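Diol-dehydratase (Roseburia inulinivorans, PDB 5I2A) probably catalyses, as a B12-independent glycyl radical enzyme, the dehydration of diols such as 1,2-propanediol. Local coordinates at residues A[144-154]-A[502-510]; A[462-470]-A[476-486]. All coordinates share one frame; numbering follows the deposited sequence.

Contact 1 of 2, residues A[144-154]-A[502-510]; sequences ETLRAMKHNFF and YNIELMVNA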
loop_
_atom_site.group_PDB
_atom_site.type_symbol
_atom_site.label_atom_id
_atom_site.label_comp_id
_atom_site.label_asym_id
_atom_site.label_seq_id
_atom_site.Cartn_x
_atom_site.Cartn_y
_atom_site.Cartn_z
ATOM N N GLU A 144 -23.829 2.820 -2.984
ATOM C CA GLU A 144 -24.765 2.144 -3.873
ATOM C C GLU A 144 -24.506 0.630 -3.876
ATOM O O GLU A 144 -25.430 -0.164 -3.974
ATOM C CB GLU A 144 -24.676 2.712 -5.298
ATOM C CG GLU A 144 -25.230 4.144 -5.446
ATOM C CD GLU A 144 -24.249 5.237 -5.017
ATOM O OE1 GLU A 144 -23.197 4.937 -4.420
ATOM O OE2 GLU A 144 -24.529 6.414 -5.295
ATOM N N THR A 145 -23.238 0.254 -3.760
ATOM C CA THR A 145 -22.840 -1.139 -3.646
ATOM C C THR A 145 -23.375 -1.783 -2.367
ATOM O O THR A 145 -23.892 -2.907 -2.394
ATOM C CB THR A 145 -21.308 -1.269 -3.686
ATOM O OG1 THR A 145 -20.821 -0.690 -4.901
ATOM C CG2 THR A 145 -20.883 -2.724 -3.603
ATOM N N LEU A 146 -23.247 -1.074 -1.247
ATOM C CA LEU A 146 -23.771 -1.580 0.012
ATOM C C LEU A 146 -25.290 -1.766 -0.089
ATOM O O LEU A 146 -25.836 -2.726 0.446
ATOM C CB LEU A 146 -23.408 -0.646 1.175
ATOM C CG LEU A 146 -21.903 -0.483 1.452
ATOM C CD1 LEU A 146 -21.635 0.572 2.536
ATOM C CD2 LEU A 146 -21.293 -1.815 1.843
ATOM N N ARG A 147 -25.955 -0.849 -0.788
ATOM C CA ARG A 147 -27.401 -0.919 -0.958
ATOM C C ARG A 147 -27.784 -2.155 -1.771
ATOM O O ARG A 147 -28.714 -2.876 -1.418
ATOM C CB ARG A 147 -27.946 0.347 -1.634
ATOM C CG ARG A 147 -29.461 0.343 -1.805
ATOM C CD ARG A 147 -29.974 1.636 -2.436
ATOM N NE ARG A 147 -29.465 1.779 -3.791
ATOM C CZ ARG A 147 -29.541 2.886 -4.524
ATOM N NH1 ARG A 147 -30.116 3.978 -4.039
ATOM N NH2 ARG A 147 -29.029 2.903 -5.747
ATOM N N ALA A 148 -27.052 -2.402 -2.850
ATOM C CA ALA A 148 -27.326 -3.561 -3.695
ATOM C C ALA A 148 -27.209 -4.866 -2.896
ATOM O O ALA A 148 -28.004 -5.791 -3.065
ATOM C CB ALA A 148 -26.384 -3.573 -4.895
ATOM N N MET A 149 -26.235 -4.922 -1.999
ATOM C CA MET A 149 -26.015 -6.131 -1.216
ATOM C C MET A 149 -27.103 -6.285 -0.168
ATOM O O MET A 149 -27.559 -7.390 0.098
ATOM C CB MET A 149 -24.633 -6.106 -0.569
ATOM C CG MET A 149 -23.498 -6.235 -1.597
ATOM S SD MET A 149 -21.869 -6.078 -0.842
ATOM C CE MET A 149 -21.813 -4.382 -0.443
ATOM N N LYS A 150 -27.530 -5.160 0.400
ATOM C CA LYS A 150 -28.584 -5.156 1.412
ATOM C C LYS A 150 -29.888 -5.694 0.811
ATOM O O LYS A 150 -30.658 -6.374 1.475
ATOM C CB LYS A 150 -28.767 -3.741 1.971
ATOM C CG LYS A 150 -29.862 -3.582 3.019
ATOM C CD LYS A 150 -29.872 -2.152 3.577
ATOM C CE LYS A 150 -31.271 -1.542 3.591
ATOM N NZ LYS A 150 -32.256 -2.371 4.351
ATOM N N HIS A 151 -30.094 -5.428 -0.469
ATOM C CA HIS A 151 -31.270 -5.925 -1.164
ATOM C C HIS A 151 -30.984 -7.196 -1.968
ATOM O O HIS A 151 -31.754 -7.575 -2.860
ATOM C CB HIS A 151 -31.836 -4.820 -2.052
ATOM C CG HIS A 151 -32.442 -3.695 -1.273
ATOM N ND1 HIS A 151 -33.756 -3.708 -0.851
ATOM C CD2 HIS A 151 -31.906 -2.542 -0.803
ATOM C CE1 HIS A 151 -34.008 -2.601 -0.173
ATOM N NE2 HIS A 151 -32.905 -1.873 -0.135
ATOM N N ASN A 152 -29.869 -7.844 -1.636
ATOM C CA ASN A 152 -29.565 -9.188 -2.125
ATOM C C ASN A 152 -29.507 -9.346 -3.650
ATOM O O ASN A 152 -29.929 -10.371 -4.183
ATOM C CB ASN A 152 -30.585 -10.177 -1.557
ATOM C CG ASN A 152 -30.616 -10.158 -0.047
ATOM O OD1 ASN A 152 -29.577 -10.144 0.597
ATOM N ND2 ASN A 152 -31.809 -10.132 0.523
ATOM N N PHE A 153 -28.982 -8.345 -4.349
ATOM C CA PHE A 153 -28.716 -8.516 -5.775
ATOM C C PHE A 153 -27.568 -9.494 -5.976
ATOM O O PHE A 153 -27.580 -10.275 -6.921
ATOM C CB PHE A 153 -28.411 -7.175 -6.449
ATOM C CG PHE A 153 -29.632 -6.339 -6.650
ATOM C CD1 PHE A 153 -30.405 -6.493 -7.778
ATOM C CD2 PHE A 153 -30.035 -5.440 -5.683
ATOM C CE1 PHE A 153 -31.547 -5.751 -7.947
ATOM C CE2 PHE A 153 -31.177 -4.681 -5.849
ATOM C CZ PHE A 153 -31.934 -4.835 -6.971
ATOM N N PHE A 154 -26.585 -9.436 -5.075
ATOM C CA PHE A 154 -25.416 -10.298 -5.125
ATOM C C PHE A 154 -24.779 -10.385 -3.737
ATOM O O PHE A 154 -25.030 -9.542 -2.887
ATOM C CB PHE A 154 -24.384 -9.779 -6.155
ATOM C CG PHE A 154 -23.900 -8.374 -5.879
ATOM C CD1 PHE A 154 -22.853 -8.144 -4.996
ATOM C CD2 PHE A 154 -24.497 -7.287 -6.495
ATOM C CE1 PHE A 154 -22.406 -6.857 -4.732
ATOM C CE2 PHE A 154 -24.057 -5.987 -6.233
ATOM C CZ PHE A 154 -23.021 -5.771 -5.347
ATOM N N TYR A 502 -26.525 -2.254 -14.409
ATOM C CA TYR A 502 -26.322 -1.431 -13.219
ATOM C C TYR A 502 -25.804 -2.249 -12.037
ATOM O O TYR A 502 -24.821 -1.878 -11.388
ATOM C CB TYR A 502 -27.619 -0.732 -12.824
ATOM C CG TYR A 502 -27.484 0.162 -11.605
ATOM C CD1 TYR A 502 -26.848 1.391 -11.694
ATOM C CD2 TYR A 502 -27.989 -0.229 -10.372
ATOM C CE1 TYR A 502 -26.730 2.210 -10.591
ATOM C CE2 TYR A 502 -27.873 0.587 -9.259
ATOM C CZ TYR A 502 -27.242 1.802 -9.375
ATOM O OH TYR A 502 -27.130 2.624 -8.278
ATOM N N ASN A 503 -26.462 -3.371 -11.768
ATOM C CA ASN A 503 -26.107 -4.170 -10.608
ATOM C C ASN A 503 -24.847 -5.009 -10.806
ATOM O O ASN A 503 -24.129 -5.277 -9.854
ATOM C CB ASN A 503 -27.295 -5.034 -10.211
ATOM C CG ASN A 503 -28.320 -4.229 -9.458
ATOM O OD1 ASN A 503 -28.103 -3.877 -8.301
ATOM N ND2 ASN A 503 -29.418 -3.879 -10.126
ATOM N N ILE A 504 -24.562 -5.385 -12.043
ATOM C CA ILE A 504 -23.296 -6.047 -12.333
ATOM C C ILE A 504 -22.120 -5.131 -12.005
ATOM O O ILE A 504 -21.131 -5.556 -11.415
ATOM C CB ILE A 504 -23.215 -6.483 -13.806
ATOM C CG1 ILE A 504 -24.111 -7.697 -14.035
ATOM C CG2 ILE A 504 -21.775 -6.818 -14.198
ATOM C CD1 ILE A 504 -24.366 -7.972 -15.515
ATOM N N GLU A 505 -22.234 -3.860 -12.371
ATOM C CA GLU A 505 -21.134 -2.935 -12.139
ATOM C C GLU A 505 -20.900 -2.702 -10.636
ATOM O O GLU A 505 -19.758 -2.537 -10.191
ATOM C CB GLU A 505 -21.381 -1.601 -12.854
ATOM C CG GLU A 505 -20.220 -0.628 -12.666
ATOM C CD GLU A 505 -20.223 0.538 -13.658
ATOM O OE1 GLU A 505 -21.237 0.730 -14.360
ATOM O OE2 GLU A 505 -19.195 1.246 -13.734
ATOM N N LEU A 506 -21.978 -2.693 -9.859
ATOM C CA LEU A 506 -21.853 -2.623 -8.406
ATOM C C LEU A 506 -21.150 -3.858 -7.821
ATOM O O LEU A 506 -20.405 -3.754 -6.846
ATOM C CB LEU A 506 -23.233 -2.449 -7.768
ATOM C CG LEU A 506 -23.934 -1.130 -8.111
ATOM C CD1 LEU A 506 -25.248 -0.993 -7.360
ATOM C CD2 LEU A 506 -23.010 0.044 -7.795
ATOM N N MET A 507 -21.411 -5.027 -8.402
ATOM C CA MET A 507 -20.738 -6.244 -7.981
ATOM C C MET A 507 -19.234 -6.123 -8.262
ATOM O O MET A 507 -18.420 -6.532 -7.450
ATOM C CB MET A 507 -21.312 -7.476 -8.692
ATOM C CG MET A 507 -20.620 -8.780 -8.300
ATOM S SD MET A 507 -21.353 -10.244 -9.030
ATOM C CE MET A 507 -21.242 -9.948 -10.790
ATOM N N VAL A 508 -18.891 -5.539 -9.407
ATOM C CA VAL A 508 -17.491 -5.290 -9.757
ATOM C C VAL A 508 -16.874 -4.354 -8.698
ATOM O O VAL A 508 -15.770 -4.585 -8.215
ATOM C CB VAL A 508 -17.350 -4.701 -11.185
ATOM C CG1 VAL A 508 -15.899 -4.267 -11.477
ATOM C CG2 VAL A 508 -17.840 -5.712 -12.248
ATOM N N ASN A 509 -17.621 -3.336 -8.297
ATOM C CA ASN A 509 -17.157 -2.446 -7.234
ATOM C C ASN A 509 -16.863 -3.211 -5.932
ATOM O O ASN A 509 -15.825 -3.012 -5.315
ATOM C CB ASN A 509 -18.187 -1.331 -6.980
ATOM C CG ASN A 509 -17.720 -0.320 -5.938
ATOM O OD1 ASN A 509 -18.070 -0.428 -4.772
ATOM N ND2 ASN A 509 -16.929 0.669 -6.366
ATOM N N ALA A 510 -17.759 -4.118 -5.549
ATOM C CA ALA A 510 -17.598 -4.878 -4.307
ATOM C C ALA A 510 -16.349 -5.780 -4.350
ATOM O O ALA A 510 -15.540 -5.788 -3.423
ATOM C CB ALA A 510 -18.855 -5.712 -4.021
#
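Phe154 lays its ring against the flank of helix 502-510, where Met507 covers one face: CB stands 3.8 Å from the ring centroid, almost on the ring normal, in a CH-pi contact. The Met507 sulfur adds an oblique Met-aromatic contact. The ring arrives from the far side of a Schellman motif, in which Asn152, with positive phi, ends helix 144-150 and turns the chain back towards helix 502-510; the two helix axes cross at -109° and come within 9.1 Å. Next to Phe154, the Phe153 ring and the Asn503 amide stack with planes 12° apart, OD1 lying 3.3 Å from Phe153 CG. The amide nitrogen donates to Gln499 O, which probably fixes its rotation. Leu506 packs at the middle of the crossing: CD1 touches Ala148 CB at 3.7 Å and CD2 lies beside Thr145 OG1, while Ala510 CB touches both Thr145 CG2 and Phe154 CE1. Packing thins towards Glu144, Arg147 and Tyr502, all partly exposed. There Tyr502, its CG anti to the backbone N (chi1 -179°), carries OH to the edge of the Arg147 guanidinium, 3.2 Å from NH2. The Glu144 carboxylate turns away from helix 502-510, and this side chain packs on Phe195 of the second subunit. Asn509 ties the contact to that subunit too, its ND2 donating to the Phe195 O there. Asn509 OD1 accepts from Ala142 N and from Thr145 OG1, the latter at 2.8 Å and from well above the carbonyl plane.

Contact 2 of 2, residues A[462-470]-A[476-486]; sequences LEMVFSNGY and ASIQTGNVESF
Asn468 reaches across to the 476-486 loop and takes the backbone N-H of Gly481 on its OD1, 2.7 Å away. It is the positive-phi residue of a Schellman motif at the C-terminal end of its helix, and it also lies within a type I' turn from Ser467 to Tyr470. With CG anti to the backbone N (chi1 -166°), the amide extends to the loop; the Gly481 N-H approaches OD1 from well above the carbonyl plane. The backbone oxygen of Asn468 is served separately by Gln479 NE2 at 3.0 Å, in a nearly straight bond (167°) lying in the Gln479 amide plane. A bend at chi2 folds Gln479 back for this, and NE2 also donates weakly to Ser477 O. An alanine at Asn468 would remove the side-chain acceptor and is likely to leave the Gly481 N-H without its mate, so that this bend of the loop is held less firmly. Gly469 O accepts a straight bond from Ala476 N, 2.8 Å away, and a weak one from Ser477 N; Gly469 CA lies 3.4 Å from Ile478 O in a CA-H...O contact, and its positive phi suits glycine. Two waters serve the carbonyls of Val465 and Phe466. One donates to both Val465 O and Gly481 O, bridging helix and loop. Apolar packing flanks this polar seam: Val465 CG1 meets the edge of the Phe486 ring at 3.7 Å, and Val483 lies against Phe466. The second water donates to Phe466 O and accepts from Val483 N, each 2.8 Å away.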
loop_
_atom_site.group_PDB
_atom_site.type_symbol
_atom_site.label_atom_id
_atom_site.label_comp_id
_atom_site.label_asym_id
_atom_site.label_seq_id
_atom_site.Cartn_x
_atom_site.Cartn_y
_atom_site.Cartn_z
ATOM N N LEU A 462 -34.628 -8.829 -12.562
ATOM C CA LEU A 462 -35.916 -9.076 -13.210
ATOM C C LEU A 462 -37.066 -8.562 -12.332
ATOM O O LEU A 462 -37.971 -7.892 -12.813
ATOM C CB LEU A 462 -36.110 -10.570 -13.510
ATOM C CG LEU A 462 -37.462 -10.945 -14.132
ATOM C CD1 LEU A 462 -37.631 -10.307 -15.508
ATOM C CD2 LEU A 462 -37.604 -12.463 -14.231
ATOM N N GLU A 463 -37.020 -8.882 -11.050
ATOM C CA GLU A 463 -37.999 -8.350 -10.106
ATOM C C GLU A 463 -38.003 -6.821 -10.108
ATOM O O GLU A 463 -39.057 -6.209 -9.977
ATOM C CB GLU A 463 -37.731 -8.862 -8.699
ATOM C CG GLU A 463 -38.042 -10.333 -8.515
ATOM C CD GLU A 463 -37.991 -10.747 -7.057
ATOM O OE1 GLU A 463 -36.883 -10.966 -6.525
ATOM O OE2 GLU A 463 -39.059 -10.829 -6.434
ATOM N N MET A 464 -36.833 -6.207 -10.280
ATOM C CA MET A 464 -36.753 -4.750 -10.312
ATOM C C MET A 464 -37.435 -4.158 -11.551
ATOM O O MET A 464 -37.894 -3.020 -11.522
ATOM C CB MET A 464 -35.298 -4.277 -10.242
ATOM C CG MET A 464 -34.638 -4.460 -8.875
ATOM S SD MET A 464 -35.534 -3.756 -7.458
ATOM C CE MET A 464 -36.406 -5.192 -6.824
ATOM N N VAL A 465 -37.519 -4.916 -12.635
ATOM C CA VAL A 465 -38.231 -4.390 -13.796
ATOM C C VAL A 465 -39.712 -4.221 -13.445
ATOM O O VAL A 465 -40.316 -3.209 -13.789
ATOM C CB VAL A 465 -38.081 -5.282 -15.041
ATOM C CG1 VAL A 465 -38.876 -4.697 -16.217
ATOM C CG2 VAL A 465 -36.615 -5.403 -15.423
ATOM N N PHE A 466 -40.274 -5.195 -12.732
ATOM C CA PHE A 466 -41.678 -5.146 -12.325
ATOM C C PHE A 466 -41.928 -4.015 -11.336
ATOM O O PHE A 466 -42.950 -3.336 -11.402
ATOM C CB PHE A 466 -42.124 -6.486 -11.709
ATOM C CG PHE A 466 -42.425 -7.552 -12.737
ATOM C CD1 PHE A 466 -43.657 -7.589 -13.375
ATOM C CD2 PHE A 466 -41.476 -8.507 -13.069
ATOM C CE1 PHE A 466 -43.946 -8.563 -14.332
ATOM C CE2 PHE A 466 -41.750 -9.471 -14.018
ATOM C CZ PHE A 466 -42.991 -9.503 -14.656
ATOM N N SER A 467 -40.983 -3.816 -10.427
ATOM C CA SER A 467 -41.171 -2.869 -9.337
ATOM C C SER A 467 -40.552 -1.506 -9.607
ATOM O O SER A 467 -40.499 -0.682 -8.711
ATOM C CB SER A 467 -40.584 -3.433 -8.048
ATOM O OG SER A 467 -39.168 -3.392 -8.103
ATOM N N ASN A 468 -40.076 -1.280 -10.829
ATOM C CA ASN A 468 -39.401 -0.026 -11.172
ATOM C C ASN A 468 -38.306 0.338 -10.164
ATOM O O ASN A 468 -38.187 1.489 -9.720
ATOM C CB ASN A 468 -40.415 1.119 -11.296
ATOM C CG ASN A 468 -39.830 2.347 -11.980
ATOM O OD1 ASN A 468 -38.803 2.271 -12.651
ATOM N ND2 ASN A 468 -40.495 3.481 -11.824
ATOM N N GLY A 469 -37.517 -0.662 -9.791
ATOM C CA GLY A 469 -36.355 -0.434 -8.950
ATOM C C GLY A 469 -36.642 -0.231 -7.476
ATOM O O GLY A 469 -35.778 0.246 -6.741
ATOM N N TYR A 470 -37.847 -0.592 -7.041
ATOM C CA TYR A 470 -38.198 -0.511 -5.630
ATOM C C TYR A 470 -38.189 -1.891 -4.995
ATOM O O TYR A 470 -38.491 -2.900 -5.640
ATOM C CB TYR A 470 -39.568 0.142 -5.432
ATOM C CG TYR A 470 -39.540 1.646 -5.592
ATOM C CD1 TYR A 470 -39.524 2.220 -6.850
ATOM C CD2 TYR A 470 -39.507 2.484 -4.482
ATOM C CE1 TYR A 470 -39.481 3.595 -7.008
ATOM C CE2 TYR A 470 -39.466 3.861 -4.627
ATOM C CZ TYR A 470 -39.456 4.406 -5.892
ATOM O OH TYR A 470 -39.415 5.763 -6.058
ATOM N N ALA A 476 -34.157 0.620 -4.493
ATOM C CA ALA A 476 -33.159 -0.435 -4.322
ATOM C C ALA A 476 -32.278 -0.598 -5.554
ATOM O O ALA A 476 -31.311 -1.349 -5.527
ATOM C CB ALA A 476 -33.835 -1.747 -4.004
ATOM N N SER A 477 -32.644 0.088 -6.633
ATOM C CA SER A 477 -31.940 0.001 -7.907
ATOM C C SER A 477 -32.358 1.183 -8.779
ATOM O O SER A 477 -33.092 2.056 -8.320
ATOM C CB SER A 477 -32.244 -1.329 -8.609
ATOM O OG SER A 477 -31.405 -1.516 -9.729
ATOM N N ILE A 478 -31.889 1.224 -10.021
ATOM C CA ILE A 478 -32.303 2.280 -10.944
ATOM C C ILE A 478 -33.779 2.150 -11.318
ATOM O O ILE A 478 -34.352 1.061 -11.243
ATOM C CB ILE A 478 -31.469 2.282 -12.238
ATOM C CG1 ILE A 478 -31.458 0.893 -12.872
ATOM C CG2 ILE A 478 -30.058 2.731 -11.954
ATOM C CD1 ILE A 478 -30.790 0.841 -14.230
ATOM N N GLN A 479 -34.384 3.274 -11.700
ATOM C CA GLN A 479 -35.771 3.311 -12.167
ATOM C C GLN A 479 -35.812 3.160 -13.681
ATOM O O GLN A 479 -35.488 4.085 -14.411
ATOM C CB GLN A 479 -36.468 4.620 -11.759
ATOM C CG GLN A 479 -36.981 4.649 -10.327
ATOM C CD GLN A 479 -35.886 4.335 -9.330
ATOM O OE1 GLN A 479 -34.975 5.136 -9.125
ATOM N NE2 GLN A 479 -35.948 3.144 -8.731
ATOM N N THR A 480 -36.210 2.000 -14.169
ATOM C CA THR A 480 -36.271 1.728 -15.594
ATOM C C THR A 480 -37.659 1.989 -16.178
ATOM O O THR A 480 -37.889 1.777 -17.360
ATOM C CB THR A 480 -35.873 0.266 -15.894
ATOM O OG1 THR A 480 -36.417 -0.590 -14.887
ATOM C CG2 THR A 480 -34.362 0.117 -15.925
ATOM N N GLY A 481 -38.597 2.409 -15.337
ATOM C CA GLY A 481 -39.931 2.740 -15.814
ATOM C C GLY A 481 -41.043 1.895 -15.227
ATOM O O GLY A 481 -40.831 0.754 -14.828
ATOM N N ASN A 482 -42.238 2.472 -15.150
ATOM C CA ASN A 482 -43.411 1.719 -14.740
ATOM C C ASN A 482 -43.611 0.539 -15.690
ATOM O O ASN A 482 -43.721 0.725 -16.898
ATOM C CB ASN A 482 -44.652 2.613 -14.719
ATOM C CG ASN A 482 -45.834 1.946 -14.049
ATOM O OD1 ASN A 482 -46.276 0.870 -14.464
ATOM N ND2 ASN A 482 -46.338 2.566 -12.991
ATOM N N VAL A 483 -43.650 -0.669 -15.142
ATOM C CA VAL A 483 -43.654 -1.872 -15.971
ATOM C C VAL A 483 -44.902 -1.963 -16.859
ATOM O O VAL A 483 -44.865 -2.558 -17.938
ATOM C CB VAL A 483 -43.536 -3.153 -15.101
ATOM C CG1 VAL A 483 -44.795 -3.377 -14.278
ATOM C CG2 VAL A 483 -43.223 -4.361 -15.964
ATOM N N GLU A 484 -45.992 -1.345 -16.420
ATOM C CA GLU A 484 -47.231 -1.351 -17.192
ATOM C C GLU A 484 -47.220 -0.334 -18.322
ATOM O O GLU A 484 -48.121 -0.330 -19.157
ATOM C CB GLU A 484 -48.425 -1.097 -16.277
ATOM C CG GLU A 484 -48.631 -2.205 -15.291
ATOM C CD GLU A 484 -49.830 -1.983 -14.411
ATOM O OE1 GLU A 484 -49.648 -1.826 -13.185
ATOM O OE2 GLU A 484 -50.953 -1.985 -14.946
ATOM N N SER A 485 -46.193 0.512 -18.367
ATOM C CA SER A 485 -46.063 1.469 -19.464
ATOM C C SER A 485 -45.310 0.896 -20.669
ATOM O O SER A 485 -45.328 1.482 -21.745
ATOM C CB SER A 485 -45.361 2.742 -18.984
ATOM O OG SER A 485 -43.967 2.531 -18.805
ATOM N N PHE A 486 -44.639 -0.242 -20.499
ATOM C CA PHE A 486 -43.883 -0.828 -21.610
ATOM C C PHE A 486 -44.819 -1.260 -22.729
ATOM O O PHE A 486 -45.815 -1.929 -22.478
ATOM C CB PHE A 486 -43.048 -2.017 -21.132
ATOM C CG PHE A 486 -41.947 -1.639 -20.178
ATOM C CD1 PHE A 486 -41.218 -0.473 -20.366
ATOM C CD2 PHE A 486 -41.645 -2.439 -19.098
ATOM C CE1 PHE A 486 -40.208 -0.112 -19.489
ATOM C CE2 PHE A 486 -40.634 -2.077 -18.211
ATOM C CZ PHE A 486 -39.921 -0.907 -18.412
HETATM O O HOH W 1 -39.086 -1.112 -14.916
HETATM O O HOH W 2 -43.596 -0.796 -12.314
#

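In the fold
Contacts 1 and 2 adjoin on the same side of the chain's centre, their own centres 16 Å apart. Helix 489-521 joins them: it carries the 502-510 segment of contact 1 and begins just after the 476-486 loop of contact 2. Phe153 CZ packs 3.3 Å from Met464 CG, and Tyr502 CD1 lies 3.5 Å from Ile478 CG2. A probable hydrogen bond, Asn503 ND2 to Ser477 OG at 3.1 Å, crosses between them, and Gln499 serves both residues. Contact 1 also faces the second subunit, whereas no other chain touches contact 2. The Met149 side chain of contact 1 is about 4 Å from a bound PEG, probably from the crystallisation liquor. The centres of contacts 1 and 2 lie about 21 and 32 Å from the chain's centre.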